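Local coordinates for protein LamCAT (Aquimarina, PDB 6JH5) that hydrolyses laminarin, probably cutting the beta-1,3-glucan backbone of this algal storage polysaccharide as a family 16 glycoside hydrolase, at residues L102-S107 / N196-L201; D19-T24 / R69-G74. One frame throughout, in Å; residues are numbered along the deposited sequence.

Contact 1: L102-S107 / N196-L201; sequences LGDNIS and NFFILL
Asn196 meets the chain just after strand 95-103 ends: its O accepts the amide of Asp104, N to O 2.9 Å and almost straight at 175°, with the donor tilted out of the carbonyl plane. The same O accepts a hydrogen bond from a water that in turn accepts one from Asn105 N, so the two central residues of the Gly103 to Ile106 type I turn are both tied to Asn196 O, Asp104 directly and Asn105 through the water. Phe197 lays one ring face flat on Gly103, whose CA stands 3.7 Å from the ring centroid, close to the normal, in a CH-pi contact. With alanine in place of Phe197, Gly103 would probably lose its aromatic cover and a gap would open beside Trp164, which meets the Phe197 ring edge-to-face. Phe198 pairs with Leu102 through two backbone bonds, one in each direction. Its CG sits between the backbone N and the carbonyl carbon (chi1 63°), which brings the ring alongside Leu102: Phe198 CZ touches Leu102 CB at 3.5 Å, and Leu102 O lies over one face near the rim. At the ring edge, in its plane, Asp104 OD1 approaches Phe198 CD2 at 3.3 Å, while OD2 of that carboxylate is hydrogen-bonded to Ser77. Leu200 completes the row, its CD1 lying 3.9 Å from Leu102 CG where the two side chains cross at about a right angle. The antiparallel pairing thus joins strand 95-103 to strand 197-205 just before helix 106-109, while strand 63-71 flanks the latter strand on its other edge and Ile199 packs on strand 221-232.

Contact 2: D19-T24 / R69-G74; sequences DWVFET and RMKTQG
Three backbone hydrogen bonds stitch Val21 and Glu23 to Lys71 and Arg69 in antiparallel fashion: Val21 and Lys71 exchange a pair, and Glu23 N reaches Arg69 O at 3.0 Å in a nearly straight line. Charge adds a second layer on the face carrying Val21 and Lys71. Lys71 starts out with CG flanked by both N and C of its own backbone (chi1 59°) and then runs straight, which carries NZ to Glu23 OE2 at 2.7 Å, a salt bridge that meets the carboxylate from above its plane. Lys71 NZ also donates to Gln73 OE1, at 2.8 Å, and to Glu23 OE1 the link runs through a water. Another water joins OE2 to Arg69 NE, whose charge may further stabilise the ionised carboxylate. Apolar and aromatic contacts fill the other face. The Trp20 indole is sandwiched, Met70 CE lying 3.5 Å from Trp20 CD2 on one side and Thr72 CG2 3.8 Å from Trp20 CZ3 on the opposite side, while NE1 is hydrogen-bonded to Asp10. Met70 also lays CB over the Phe22 ring, 3.8 Å from Phe22 CE2, and its sulfur makes Met-aromatic contacts with both rings. Short antiparallel pairing of this kind, with a salt-bridged face backed by an aromatic one, adds strand 21-22 to the edge of strand 63-71 in the beta-sandwich (jelly-roll) fold characteristic of family 16 glycoside hydrolases.

In the fold
From the N terminus, contact 2 comes first: residues 19-24 pair with 69-74, closing a loop of 44 residues that includes helix 30-34 and strands 37-39, 44-47 and 50-60. Contact 1 opens only afterwards, when 102-107 meets 196-201 across 88 intervening residues, about half of them in strands, so the two closures follow in series and neither nest nor cross. They nevertheless meet in space, with centres about 10 Å apart, because strands 63-71 and 197-205 are neighbours: Leu201 O and Ile199 O probably accept from the amides of Met70 and Thr72. Strands 21-22, 63-71, 197-205 and 95-103 are thereby joined edge to edge in that order.

Contact 1: L102-S107 / N196-L201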
loop_
_atom_site.group_PDB
_atom_site.type_symbol
_atom_site.label_atom_id
_atom_site.label_comp_id
_atom_site.label_asym_id
_atom_site.label_seq_id
_atom_site.Cartn_x
_atom_site.Cartn_y
_atom_site.Cartn_z
ATOM N N LEU A 102 4.182 6.791 -1.200
ATOM C CA LEU A 102 5.511 7.295 -0.785
ATOM C C LEU A 102 5.734 8.659 -1.425
ATOM O O LEU A 102 5.271 8.875 -2.493
ATOM C CB LEU A 102 6.623 6.354 -1.257
ATOM C CG LEU A 102 6.807 5.087 -0.443
ATOM C CD1 LEU A 102 7.719 4.127 -1.183
ATOM C CD2 LEU A 102 7.349 5.378 0.947
ATOM N N GLY A 103 6.488 9.490 -0.736
ATOM C CA GLY A 103 6.789 10.781 -1.348
ATOM C C GLY A 103 7.639 10.587 -2.593
ATOM O O GLY A 103 8.577 9.847 -2.550
ATOM N N ASP A 104 7.402 11.410 -3.605
ATOM C CA ASP A 104 8.170 11.382 -4.871
ATOM C C ASP A 104 9.640 11.682 -4.582
ATOM O O ASP A 104 10.477 11.236 -5.319
ATOM C CB ASP A 104 7.745 12.523 -5.790
ATOM C CG ASP A 104 6.640 12.179 -6.762
ATOM O OD1 ASP A 104 6.204 11.026 -6.770
ATOM O OD2 ASP A 104 6.232 13.077 -7.475
ATOM N N ASN A 105 9.923 12.336 -3.466
ATOM C CA ASN A 105 11.316 12.760 -3.183
ATOM C C ASN A 105 12.115 11.689 -2.445
ATOM O O ASN A 105 13.225 11.954 -2.037
ATOM C CB ASN A 105 11.407 14.135 -2.535
ATOM C CG ASN A 105 10.871 14.125 -1.132
ATOM O OD1 ASN A 105 10.301 13.152 -0.711
ATOM N ND2 ASN A 105 11.064 15.209 -0.426
ATOM N N ILE A 106 11.640 10.458 -2.458
ATOM C CA ILE A 106 12.399 9.341 -1.830
ATOM C C ILE A 106 13.758 9.216 -2.534
ATOM O O ILE A 106 14.706 8.865 -1.923
ATOM C CB ILE A 106 11.621 8.011 -1.875
ATOM C CG1 ILE A 106 12.388 6.920 -1.136
ATOM C CG2 ILE A 106 11.281 7.567 -3.281
ATOM C CD1 ILE A 106 11.561 5.685 -0.922
ATOM N N SER A 107 13.785 9.530 -3.814
ATOM C CA SER A 107 15.030 9.430 -4.614
ATOM C C SER A 107 16.089 10.433 -4.119
ATOM O O SER A 107 17.248 10.218 -4.400
ATOM C CB SER A 107 14.740 9.529 -6.088
ATOM O OG SER A 107 14.038 10.708 -6.414
ATOM N N ASN A 196 4.292 15.899 -3.412
ATOM C CA ASN A 196 3.685 14.858 -4.261
ATOM C C ASN A 196 4.058 13.458 -3.753
ATOM O O ASN A 196 5.163 13.236 -3.362
ATOM C CB ASN A 196 4.105 15.012 -5.720
ATOM C CG ASN A 196 3.294 16.057 -6.445
ATOM O OD1 ASN A 196 2.723 15.805 -7.471
ATOM N ND2 ASN A 196 3.246 17.236 -5.926
ATOM N N PHE A 197 3.059 12.580 -3.788
ATOM C CA PHE A 197 3.207 11.160 -3.404
ATOM C C PHE A 197 2.657 10.304 -4.538
ATOM O O PHE A 197 1.714 10.651 -5.174
ATOM C CB PHE A 197 2.403 10.821 -2.141
ATOM C CG PHE A 197 3.033 11.234 -0.837
ATOM C CD1 PHE A 197 3.334 12.551 -0.589
ATOM C CD2 PHE A 197 3.356 10.293 0.120
ATOM C CE1 PHE A 197 3.926 12.927 0.602
ATOM C CE2 PHE A 197 3.940 10.673 1.314
ATOM C CZ PHE A 197 4.231 11.984 1.546
ATOM N N PHE A 198 3.295 9.161 -4.699
ATOM C CA PHE A 198 2.895 8.146 -5.691
ATOM C C PHE A 198 2.297 6.939 -4.964
ATOM O O PHE A 198 2.410 6.861 -3.798
ATOM C CB PHE A 198 4.054 7.770 -6.609
ATOM C CG PHE A 198 5.230 7.137 -5.921
ATOM C CD1 PHE A 198 5.263 5.784 -5.653
ATOM C CD2 PHE A 198 6.323 7.900 -5.590
ATOM C CE1 PHE A 198 6.360 5.215 -5.041
ATOM C CE2 PHE A 198 7.412 7.324 -4.971
ATOM C CZ PHE A 198 7.418 5.997 -4.677
ATOM N N ILE A 199 1.595 6.112 -5.724
ATOM C CA ILE A 199 0.829 4.958 -5.178
ATOM C C ILE A 199 1.578 3.643 -5.369
ATOM O O ILE A 199 2.224 3.510 -6.349
ATOM C CB ILE A 199 -0.558 4.911 -5.856
ATOM C CG1 ILE A 199 -1.397 6.109 -5.408
ATOM C CG2 ILE A 199 -1.308 3.596 -5.619
ATOM C CD1 ILE A 199 -2.742 6.194 -6.071
ATOM N N LEU A 200 1.440 2.764 -4.390
ATOM C CA LEU A 200 1.989 1.398 -4.485
ATOM C C LEU A 200 0.921 0.376 -4.090
ATOM O O LEU A 200 0.102 0.650 -3.260
ATOM C CB LEU A 200 3.178 1.219 -3.539
ATOM C CG LEU A 200 4.322 2.209 -3.714
ATOM C CD1 LEU A 200 4.180 3.354 -2.726
ATOM C CD2 LEU A 200 5.659 1.522 -3.519
ATOM N N LEU A 201 1.033 -0.787 -4.709
ATOM C CA LEU A 201 0.242 -1.987 -4.371
ATOM C C LEU A 201 1.212 -3.159 -4.250
ATOM O O LEU A 201 2.032 -3.293 -5.098
ATOM C CB LEU A 201 -0.786 -2.296 -5.460
ATOM C CG LEU A 201 -1.998 -1.378 -5.499
ATOM C CD1 LEU A 201 -2.759 -1.601 -6.787
ATOM C CD2 LEU A 201 -2.907 -1.583 -4.301
HETATM O O HOH W 1 7.623 14.286 -2.331
#

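Contact 2: D19-T24 / R69-G74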
loop_
_atom_site.group_PDB
_atom_site.type_symbol
_atom_site.label_atom_id
_atom_site.label_comp_id
_atom_site.label_asym_id
_atom_site.label_seq_id
_atom_site.Cartn_x
_atom_site.Cartn_y
_atom_site.Cartn_z
ATOM N N ASP A 19 0.800 3.249 -16.415
ATOM C CA ASP A 19 1.088 4.152 -15.272
ATOM C C ASP A 19 1.769 3.359 -14.154
ATOM O O ASP A 19 2.194 3.941 -13.236
ATOM C CB ASP A 19 -0.163 4.896 -14.800
ATOM C CG ASP A 19 -0.757 5.785 -15.881
ATOM O OD1 ASP A 19 -0.009 6.238 -16.696
ATOM O OD2 ASP A 19 -1.959 5.951 -15.898
ATOM N N TRP A 20 1.868 2.045 -14.288
ATOM C CA TRP A 20 2.500 1.212 -13.238
ATOM C C TRP A 20 3.873 0.675 -13.665
ATOM O O TRP A 20 4.005 0.219 -14.750
ATOM C CB TRP A 20 1.604 0.039 -12.852
ATOM C CG TRP A 20 0.248 0.393 -12.342
ATOM C CD1 TRP A 20 -0.894 0.454 -13.072
ATOM C CD2 TRP A 20 -0.128 0.680 -10.985
ATOM N NE1 TRP A 20 -1.952 0.764 -12.275
ATOM C CE2 TRP A 20 -1.514 0.906 -10.993
ATOM C CE3 TRP A 20 0.562 0.762 -9.772
ATOM C CZ2 TRP A 20 -2.221 1.222 -9.845
ATOM C CZ3 TRP A 20 -0.136 1.079 -8.637
ATOM C CH2 TRP A 20 -1.505 1.300 -8.680
ATOM N N VAL A 21 4.818 0.767 -12.738
ATOM C CA VAL A 21 6.219 0.271 -12.825
ATOM C C VAL A 21 6.337 -0.880 -11.815
ATOM O O VAL A 21 5.757 -0.782 -10.782
ATOM C CB VAL A 21 7.184 1.428 -12.483
ATOM C CG1 VAL A 21 8.623 0.990 -12.499
ATOM C CG2 VAL A 21 6.979 2.574 -13.446
ATOM N N PHE A 22 7.123 -1.899 -12.122
ATOM C CA PHE A 22 7.178 -3.089 -11.245
ATOM C C PHE A 22 8.539 -3.294 -10.604
ATOM O O PHE A 22 9.525 -3.076 -11.234
ATOM C CB PHE A 22 6.804 -4.336 -12.045
ATOM C CG PHE A 22 5.360 -4.367 -12.468
ATOM C CD1 PHE A 22 4.910 -3.599 -13.524
ATOM C CD2 PHE A 22 4.447 -5.149 -11.793
ATOM C CE1 PHE A 22 3.585 -3.623 -13.906
ATOM C CE2 PHE A 22 3.123 -5.169 -12.179
ATOM C CZ PHE A 22 2.695 -4.397 -13.222
ATOM N N GLU A 23 8.527 -3.704 -9.349
ATOM C CA GLU A 23 9.810 -4.033 -8.702
ATOM C C GLU A 23 10.138 -5.498 -8.997
ATOM O O GLU A 23 9.257 -6.254 -9.322
ATOM C CB GLU A 23 9.772 -3.867 -7.188
ATOM C CG GLU A 23 9.429 -2.468 -6.731
ATOM C CD GLU A 23 10.469 -1.401 -6.979
ATOM O OE1 GLU A 23 11.481 -1.713 -7.571
ATOM O OE2 GLU A 23 10.223 -0.289 -6.586
ATOM N N THR A 24 11.405 -5.821 -8.880
ATOM C CA THR A 24 11.880 -7.208 -9.087
ATOM C C THR A 24 12.756 -7.634 -7.907
ATOM O O THR A 24 13.576 -6.859 -7.512
ATOM C CB THR A 24 12.730 -7.274 -10.359
ATOM O OG1 THR A 24 11.904 -6.889 -11.450
ATOM C CG2 THR A 24 13.284 -8.653 -10.610
ATOM N N ARG A 69 5.073 -6.174 -6.495
ATOM C CA ARG A 69 5.085 -4.822 -5.897
ATOM C C ARG A 69 5.063 -3.864 -7.088
ATOM O O ARG A 69 5.987 -3.894 -7.854
ATOM C CB ARG A 69 6.299 -4.595 -5.004
ATOM C CG ARG A 69 6.391 -3.205 -4.394
ATOM C CD ARG A 69 7.309 -3.167 -3.201
ATOM N NE ARG A 69 7.835 -1.841 -2.981
ATOM C CZ ARG A 69 8.438 -1.463 -1.869
ATOM N NH1 ARG A 69 8.518 -2.298 -0.851
ATOM N NH2 ARG A 69 8.948 -0.252 -1.772
ATOM N N MET A 70 4.014 -3.069 -7.207
ATOM C CA MET A 70 3.903 -2.187 -8.385
ATOM C C MET A 70 3.648 -0.755 -7.909
ATOM O O MET A 70 3.097 -0.601 -6.855
ATOM C CB MET A 70 2.805 -2.696 -9.318
ATOM C CG MET A 70 1.485 -2.857 -8.644
ATOM S SD MET A 70 0.316 -3.943 -9.545
ATOM C CE MET A 70 -0.258 -2.844 -10.845
ATOM N N LYS A 71 4.071 0.223 -8.692
ATOM C CA LYS A 71 4.008 1.627 -8.225
ATOM C C LYS A 71 3.773 2.586 -9.388
ATOM O O LYS A 71 4.016 2.229 -10.485
ATOM C CB LYS A 71 5.329 1.990 -7.547
ATOM C CG LYS A 71 6.553 1.840 -8.436
ATOM C CD LYS A 71 7.849 1.980 -7.701
ATOM C CE LYS A 71 9.032 1.949 -8.643
ATOM N NZ LYS A 71 10.325 2.024 -7.939
ATOM N N THR A 72 3.300 3.777 -9.055
ATOM C CA THR A 72 3.090 4.823 -10.083
ATOM C C THR A 72 4.280 5.788 -10.098
ATOM O O THR A 72 4.235 6.744 -10.805
ATOM C CB THR A 72 1.756 5.561 -9.917
ATOM O OG1 THR A 72 1.749 6.371 -8.748
ATOM C CG2 THR A 72 0.573 4.615 -9.910
ATOM N N GLN A 73 5.305 5.464 -9.331
ATOM C CA GLN A 73 6.497 6.337 -9.233
ATOM C C GLN A 73 7.052 6.562 -10.638
ATOM O O GLN A 73 7.221 5.636 -11.343
ATOM C CB GLN A 73 7.555 5.658 -8.363
ATOM C CG GLN A 73 8.787 6.508 -8.130
ATOM C CD GLN A 73 9.769 5.827 -7.215
ATOM O OE1 GLN A 73 9.739 4.637 -7.020
ATOM N NE2 GLN A 73 10.651 6.616 -6.655
ATOM N N GLY A 74 7.278 7.820 -10.986
ATOM C CA GLY A 74 7.837 8.177 -12.299
ATOM C C GLY A 74 6.778 8.288 -13.375
ATOM O O GLY A 74 7.120 8.594 -14.492
HETATM O O HOH W 2 6.515 -6.843 -9.017
HETATM O O HOH W 3 8.534 0.456 -4.548
HETATM O O HOH W 4 11.928 0.271 -9.667
#